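Local atomic coordinates of glycoside hydrolase family 88 protein (Bacteroides vulgatus, PDB entry 4Q88), a protein that is an uncharacterised member of glycoside hydrolase family 88 and probably acts as a hydrolase, its substrate being unknown. Residues S134-W139 / L168-T173; G319-V324 / N337-F342. All blocks are in the same frame, centred on the assembly; numbering follows the deposited sequence. Where two conformers were deposited one is given.

Interaction 1: S134-W139 / L168-T173; sequences SKLDYW and LHQYLT. With EDO (1,2-ethanediol), chain E.
Trp-139 and Tyr-171 both hold CG anti to their own carbonyl carbon (chi1 -64° and -60°), and this helps bring the indole of the loop and the phenol of the helix together, crossing at about a right angle. Tyr-171 turns an edge to the indole face: its plane stands 73° from that of the six-membered ring, with the centroids 5.3 Å apart. The methylene next to it comes in closer, Tyr-171 CB lying over the same indole ring at 3.5 Å from the six-membered centroid, a CH-pi contact. Tyr-138 completes an aromatic cluster by presenting its own edge, offset, to the face of Tyr-171, and CD2 of Tyr-138 is 3.9 Å from CE1 of Tyr-171. The fold is the ring of helical hairpins known from the six-hairpin glycosidase clan, and here the loop from helix 117-132 to helix 144-159 is laid on helix 163-179, with Leu-145, Val-148 and Met-149 also touching the Trp-139 side chain. Polar backbone atoms beside the rings are joined through water: one molecule donates to Leu-136 O (2.8 Å) and to Tyr-171 O (2.9 Å) while accepting from Trp-139 N. A second water, in the plane of the Tyr-171 ring, connects its OH with Lys-135 O. Tyr-138 OH bonds to Thr-133 OG1, and Lys-135 runs its CD over one face of the Tyr-138 ring before NZ reaches Asp-137 OD1 at 2.7 Å in a salt bridge.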
loop_
_atom_site.group_PDB
_atom_site.type_symbol
_atom_site.label_atom_id
_atom_site.label_comp_id
_atom_site.label_asym_id
_atom_site.label_seq_id
_atom_site.Cartn_x
_atom_site.Cartn_y
_atom_site.Cartn_z
ATOM N N SER A 134 -7.106 9.069 -23.617
ATOM C CA SER A 134 -8.531 9.070 -23.319
ATOM C C SER A 134 -8.928 7.854 -22.450
ATOM O O SER A 134 -9.979 7.854 -21.820
ATOM C CB SER A 134 -9.352 9.136 -24.618
ATOM O OG SER A 134 -9.225 7.928 -25.335
ATOM N N LYS A 135 -8.090 6.826 -22.441
ATOM C CA LYS A 135 -8.298 5.625 -21.610
ATOM C C LYS A 135 -8.417 5.959 -20.117
ATOM O O LYS A 135 -7.671 6.814 -19.588
ATOM C CB LYS A 135 -7.112 4.704 -21.815
ATOM C CG LYS A 135 -7.156 3.390 -21.068
ATOM C CD LYS A 135 -5.979 2.524 -21.509
ATOM C CE LYS A 135 -5.843 1.267 -20.672
ATOM N NZ LYS A 135 -6.867 0.243 -21.040
ATOM N N LEU A 136 -9.403 5.322 -19.461
ATOM C CA LEU A 136 -9.675 5.575 -18.079
ATOM C C LEU A 136 -9.482 4.380 -17.146
ATOM O O LEU A 136 -9.541 4.580 -15.936
ATOM C CB LEU A 136 -11.064 6.117 -17.879
ATOM C CG LEU A 136 -11.431 7.368 -18.731
ATOM C CD1 LEU A 136 -12.895 7.714 -18.578
ATOM C CD2 LEU A 136 -10.541 8.534 -18.343
ATOM N N ASP A 137 -9.400 3.158 -17.701
ATOM C CA ASP A 137 -9.414 1.961 -16.897
ATOM C C ASP A 137 -8.011 1.446 -16.612
ATOM O O ASP A 137 -7.738 0.252 -16.642
ATOM C CB ASP A 137 -10.302 0.891 -17.562
ATOM C CG ASP A 137 -9.775 0.448 -18.920
ATOM O OD1 ASP A 137 -8.951 1.127 -19.553
ATOM O OD2 ASP A 137 -10.187 -0.645 -19.357
ATOM N N TYR A 138 -7.114 2.352 -16.264
ATOM C CA TYR A 138 -5.759 1.983 -15.912
ATOM C C TYR A 138 -5.629 1.205 -14.596
ATOM O O TYR A 138 -4.634 0.493 -14.411
ATOM C CB TYR A 138 -4.885 3.238 -15.828
ATOM C CG TYR A 138 -4.500 3.812 -17.201
ATOM C CD1 TYR A 138 -3.485 3.203 -17.959
ATOM C CD2 TYR A 138 -5.125 4.948 -17.732
ATOM C CE1 TYR A 138 -3.128 3.701 -19.195
ATOM C CE2 TYR A 138 -4.790 5.437 -18.955
ATOM C CZ TYR A 138 -3.786 4.828 -19.698
ATOM O OH TYR A 138 -3.432 5.331 -20.914
ATOM N N TRP A 139 -6.570 1.404 -13.667
ATOM C CA TRP A 139 -6.460 0.833 -12.309
ATOM C C TRP A 139 -7.524 -0.273 -12.260
ATOM O O TRP A 139 -8.546 -0.189 -11.573
ATOM C CB TRP A 139 -6.723 1.940 -11.254
ATOM C CG TRP A 139 -5.718 3.014 -11.276
ATOM C CD1 TRP A 139 -4.515 3.014 -11.944
ATOM C CD2 TRP A 139 -5.791 4.244 -10.579
ATOM N NE1 TRP A 139 -3.847 4.187 -11.708
ATOM C CE2 TRP A 139 -4.628 4.966 -10.888
ATOM C CE3 TRP A 139 -6.761 4.827 -9.735
ATOM C CZ2 TRP A 139 -4.362 6.217 -10.353
ATOM C CZ3 TRP A 139 -6.507 6.111 -9.242
ATOM C CH2 TRP A 139 -5.334 6.782 -9.545
ATOM N N LEU A 168 -6.873 11.539 -10.634
ATOM C CA LEU A 168 -6.971 10.672 -9.411
ATOM C C LEU A 168 -8.446 10.200 -9.250
ATOM O O LEU A 168 -8.716 8.997 -9.164
ATOM C CB LEU A 168 -6.505 11.433 -8.169
ATOM C CG LEU A 168 -6.810 10.829 -6.786
ATOM C CD1 LEU A 168 -6.170 9.483 -6.662
ATOM C CD2 LEU A 168 -6.298 11.767 -5.705
ATOM N N HIS A 169 -9.367 11.139 -9.323
ATOM C CA HIS A 169 -10.778 10.850 -9.155
ATOM C C HIS A 169 -11.351 10.054 -10.331
ATOM O O HIS A 169 -12.122 9.100 -10.119
ATOM C CB HIS A 169 -11.550 12.124 -8.962
ATOM C CG HIS A 169 -12.979 11.910 -8.592
ATOM N ND1 HIS A 169 -13.995 12.023 -9.519
ATOM C CD2 HIS A 169 -13.570 11.602 -7.415
ATOM C CE1 HIS A 169 -15.149 11.749 -8.931
ATOM N NE2 HIS A 169 -14.920 11.521 -7.645
ATOM N N GLN A 170 -10.968 10.426 -11.554
ATOM C CA GLN A 170 -11.533 9.805 -12.711
ATOM C C GLN A 170 -11.131 8.318 -12.783
ATOM O O GLN A 170 -11.985 7.465 -12.991
ATOM C CB GLN A 170 -11.136 10.567 -13.940
ATOM C CG GLN A 170 -11.791 10.040 -15.177
ATOM C CD GLN A 170 -11.565 10.940 -16.364
ATOM O OE1 GLN A 170 -10.467 11.464 -16.587
ATOM N NE2 GLN A 170 -12.599 11.085 -17.156
ATOM N N TYR A 171 -9.843 8.024 -12.566
ATOM C CA TYR A 171 -9.387 6.633 -12.553
ATOM C C TYR A 171 -10.003 5.827 -11.405
ATOM O O TYR A 171 -10.351 4.663 -11.573
ATOM C CB TYR A 171 -7.852 6.543 -12.520
ATOM C CG TYR A 171 -7.101 7.176 -13.689
ATOM C CD1 TYR A 171 -7.693 7.350 -14.944
ATOM C CD2 TYR A 171 -5.787 7.569 -13.539
ATOM C CE1 TYR A 171 -6.981 7.898 -16.028
ATOM C CE2 TYR A 171 -5.077 8.136 -14.590
ATOM C CZ TYR A 171 -5.679 8.302 -15.842
ATOM O OH TYR A 171 -4.952 8.815 -16.912
ATOM N N LEU A 172 -10.108 6.421 -10.225
ATOM C CA LEU A 172 -10.673 5.712 -9.061
ATOM C C LEU A 172 -12.142 5.416 -9.312
ATOM O O LEU A 172 -12.613 4.313 -9.012
ATOM C CB LEU A 172 -10.506 6.518 -7.799
ATOM C CG LEU A 172 -11.364 6.071 -6.612
ATOM C CD1 LEU A 172 -10.889 4.712 -6.162
ATOM C CD2 LEU A 172 -11.256 7.117 -5.497
ATOM N N THR A 173 -12.829 6.319 -9.997
ATOM C CA THR A 173 -14.248 6.092 -10.327
ATOM C C THR A 173 -14.408 4.850 -11.164
ATOM O O THR A 173 -15.355 4.079 -10.959
ATOM C CB THR A 173 -14.866 7.326 -11.037
ATOM O OG1 THR A 173 -14.841 8.402 -10.120
ATOM C CG2 THR A 173 -16.278 7.090 -11.391
HETATM C C1 EDO E . -5.376 7.403 -26.751
HETATM O O1 EDO E . -5.887 8.713 -26.517
HETATM C C2 EDO E . -6.401 6.382 -26.307
HETATM O O2 EDO E . -6.281 5.968 -24.909
HETATM O O HOH W 1 -6.652 9.241 -19.068
HETATM O O HOH W 2 -8.999 3.159 -13.591
#

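Interaction 2: G319-V324 / N337-F342; sequences GYIQPV and NSCFNF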
loop_
_atom_site.group_PDB
_atom_site.type_symbol
_atom_site.label_atom_id
_atom_site.label_comp_id
_atom_site.label_asym_id
_atom_site.label_seq_id
_atom_site.Cartn_x
_atom_site.Cartn_y
_atom_site.Cartn_z
ATOM N N GLY A 319 6.919 -12.615 9.307
ATOM C CA GLY A 319 6.380 -13.869 8.766
ATOM C C GLY A 319 4.880 -13.804 8.445
ATOM O O GLY A 319 4.227 -12.763 8.606
ATOM N N TYR A 320 4.363 -14.942 7.985
ATOM C CA TYR A 320 2.958 -15.089 7.611
ATOM C C TYR A 320 2.513 -14.124 6.509
ATOM O O TYR A 320 1.343 -13.799 6.427
ATOM C CB TYR A 320 1.999 -14.974 8.807
ATOM C CG TYR A 320 2.208 -15.968 9.918
ATOM C CD1 TYR A 320 1.596 -17.214 9.889
ATOM C CD2 TYR A 320 3.051 -15.686 10.990
ATOM C CE1 TYR A 320 1.784 -18.135 10.927
ATOM C CE2 TYR A 320 3.245 -16.592 12.028
ATOM C CZ TYR A 320 2.609 -17.815 11.997
ATOM O OH TYR A 320 2.832 -18.690 13.068
ATOM N N ILE A 321 3.426 -13.775 5.614
ATOM C CA ILE A 321 3.073 -12.948 4.451
ATOM C C ILE A 321 2.620 -13.827 3.296
ATOM O O ILE A 321 3.386 -14.659 2.752
ATOM C CB ILE A 321 4.226 -12.010 4.055
ATOM C CG1 ILE A 321 4.518 -11.039 5.200
ATOM C CG2 ILE A 321 3.851 -11.236 2.752
ATOM C CD1 ILE A 321 5.873 -10.389 5.122
ATOM N N GLN A 322 1.369 -13.641 2.857
ATOM C CA GLN A 322 0.812 -14.426 1.741
ATOM C C GLN A 322 1.716 -14.165 0.514
ATOM O O GLN A 322 2.017 -13.019 0.203
ATOM C CB GLN A 322 -0.599 -13.963 1.390
ATOM C CG GLN A 322 -1.175 -14.690 0.174
ATOM C CD GLN A 322 -2.606 -14.291 -0.139
ATOM O OE1 GLN A 322 -3.137 -13.314 0.374
ATOM N NE2 GLN A 322 -3.249 -15.072 -0.979
ATOM N N PRO A 323 2.109 -15.205 -0.199
ATOM C CA PRO A 323 3.017 -15.015 -1.357
ATOM C C PRO A 323 2.292 -14.394 -2.550
ATOM O O PRO A 323 1.058 -14.257 -2.542
ATOM C CB PRO A 323 3.446 -16.436 -1.714
ATOM C CG PRO A 323 2.514 -17.319 -1.002
ATOM C CD PRO A 323 2.073 -16.609 0.232
ATOM N N VAL A 324 3.066 -14.034 -3.561
ATOM C CA VAL A 324 2.545 -13.424 -4.759
ATOM C C VAL A 324 2.202 -14.502 -5.807
ATOM O O VAL A 324 3.017 -15.343 -6.111
ATOM C CB VAL A 324 3.594 -12.489 -5.383
ATOM C CG1 VAL A 324 3.045 -11.820 -6.631
ATOM C CG2 VAL A 324 4.006 -11.439 -4.356
ATOM N N ASN A 337 6.949 -18.876 7.986
ATOM C CA ASN A 337 8.225 -18.383 7.530
ATOM C C ASN A 337 8.171 -17.612 6.219
ATOM O O ASN A 337 9.202 -17.202 5.739
ATOM C CB ASN A 337 9.218 -19.550 7.462
ATOM C CG ASN A 337 9.562 -20.080 8.850
ATOM O OD1 ASN A 337 9.626 -19.318 9.838
ATOM N ND2 ASN A 337 9.738 -21.385 8.943
ATOM N N SER A 338 6.973 -17.395 5.659
ATOM C CA SER A 338 6.815 -16.631 4.429
ATOM C C SER A 338 7.035 -15.119 4.677
ATOM O O SER A 338 6.236 -14.491 5.345
ATOM C CB SER A 338 5.421 -16.874 3.879
ATOM O OG SER A 338 5.288 -16.353 2.592
ATOM N N CYS A 339 8.110 -14.569 4.126
ATOM C CA CYS A 339 8.511 -13.174 4.348
ATOM C C CYS A 339 8.910 -12.572 3.022
ATOM O O CYS A 339 9.710 -13.190 2.273
ATOM C CB CYS A 339 9.707 -13.117 5.279
ATOM S SG CYS A 339 10.224 -11.412 5.606
ATOM N N PHE A 340 8.380 -11.396 2.708
ATOM C CA PHE A 340 8.681 -10.701 1.448
ATOM C C PHE A 340 8.875 -9.207 1.712
ATOM O O PHE A 340 8.198 -8.639 2.570
ATOM C CB PHE A 340 7.594 -10.886 0.400
ATOM C CG PHE A 340 7.388 -12.343 0.009
ATOM C CD1 PHE A 340 8.249 -12.944 -0.886
ATOM C CD2 PHE A 340 6.401 -13.087 0.587
ATOM C CE1 PHE A 340 8.114 -14.295 -1.218
ATOM C CE2 PHE A 340 6.235 -14.418 0.257
ATOM C CZ PHE A 340 7.083 -15.016 -0.662
ATOM N N ASN A 341 9.759 -8.604 0.904
ATOM C CA ASN A 341 10.012 -7.148 0.908
ATOM C C ASN A 341 8.756 -6.292 1.074
ATOM O O ASN A 341 8.704 -5.397 1.899
ATOM C CB ASN A 341 10.730 -6.720 -0.407
ATOM C CG ASN A 341 10.085 -7.277 -1.705
ATOM O OD1 ASN A 341 8.974 -7.824 -1.743
ATOM N ND2 ASN A 341 10.874 -7.235 -2.783
ATOM N N PHE A 342 7.725 -6.553 0.276
ATOM C CA PHE A 342 6.571 -5.693 0.309
ATOM C C PHE A 342 5.815 -5.759 1.628
ATOM O O PHE A 342 5.218 -4.773 2.052
ATOM C CB PHE A 342 5.640 -5.969 -0.884
ATOM C CG PHE A 342 4.975 -7.313 -0.833
ATOM C CD1 PHE A 342 3.769 -7.483 -0.157
ATOM C CD2 PHE A 342 5.534 -8.386 -1.475
ATOM C CE1 PHE A 342 3.174 -8.752 -0.069
ATOM C CE2 PHE A 342 4.947 -9.649 -1.391
ATOM C CZ PHE A 342 3.772 -9.823 -0.698
#
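Ile-321 and Ser-338 join two parts of the loop that leads into helix 341-358, the last helix in the six-hairpin fold of this family. The backbone link is Ile-321 N to Ser-338 O, 2.9 Å. Ser-338 OG also donates to Ile-321 O, but the serine was deposited in two conformers, so this second bond is tentative. The isoleucine forks between its neighbours: CG2, anti to the backbone N, rests 3.7 Å from Phe-342 CZ, whereas CD1, on the other branch, lies 3.6 Å from Phe-340 N, a buried amide that has no partner in the model. Phe-340, at the N-cap position, keeps CG anti to its carbonyl carbon (chi1 -61°), which carries the ring to the loop; its CE2 sits 3.6 Å from Pro-323 CA, and its CD2 is 3.8 Å from Ile-321 CG2. With an alanine at this position, Pro-323 would probably lose the ring it packs on here, and a gap would open beside Ile-321 CG2, leaving that methyl with Phe-342 as its aromatic neighbour in this contact. Phe-342 instead places CG between its backbone N and carbonyl carbon (chi1 68°), and CE2 meets Val-324 CG2 at 3.6 Å. Trp-39 meets the Phe-342 ring as well. Gln-322 O, which accepts from Arg-210 NH2, lies in the plane of the Phe-342 ring, 3.8 Å from CZ at its edge.

How the interactions relate
Read from the N terminus, interaction 1 comes first: the loop after helix 117-132 is joined to helix 163-179, closing a span of 28 intervening residues that is mostly helix 144-159. Helices 209-225, 233-249, 272-287 and 293-311 follow before interaction 2 begins, and there only 12 residues, none in helix or strand, separate 319-324 from 337-342. The first loop has closed before the second opens, so the two are in series and neither nest nor cross. Their centres are 30 Å apart, on opposite sides of the chain's centre, and their nearest atoms about 16 Å apart. Interaction 1 ties the loop ahead of helix 144-159 to the helix after it, 163-179; interaction 2 folds the final inter-helix loop onto the start of helix 341-358.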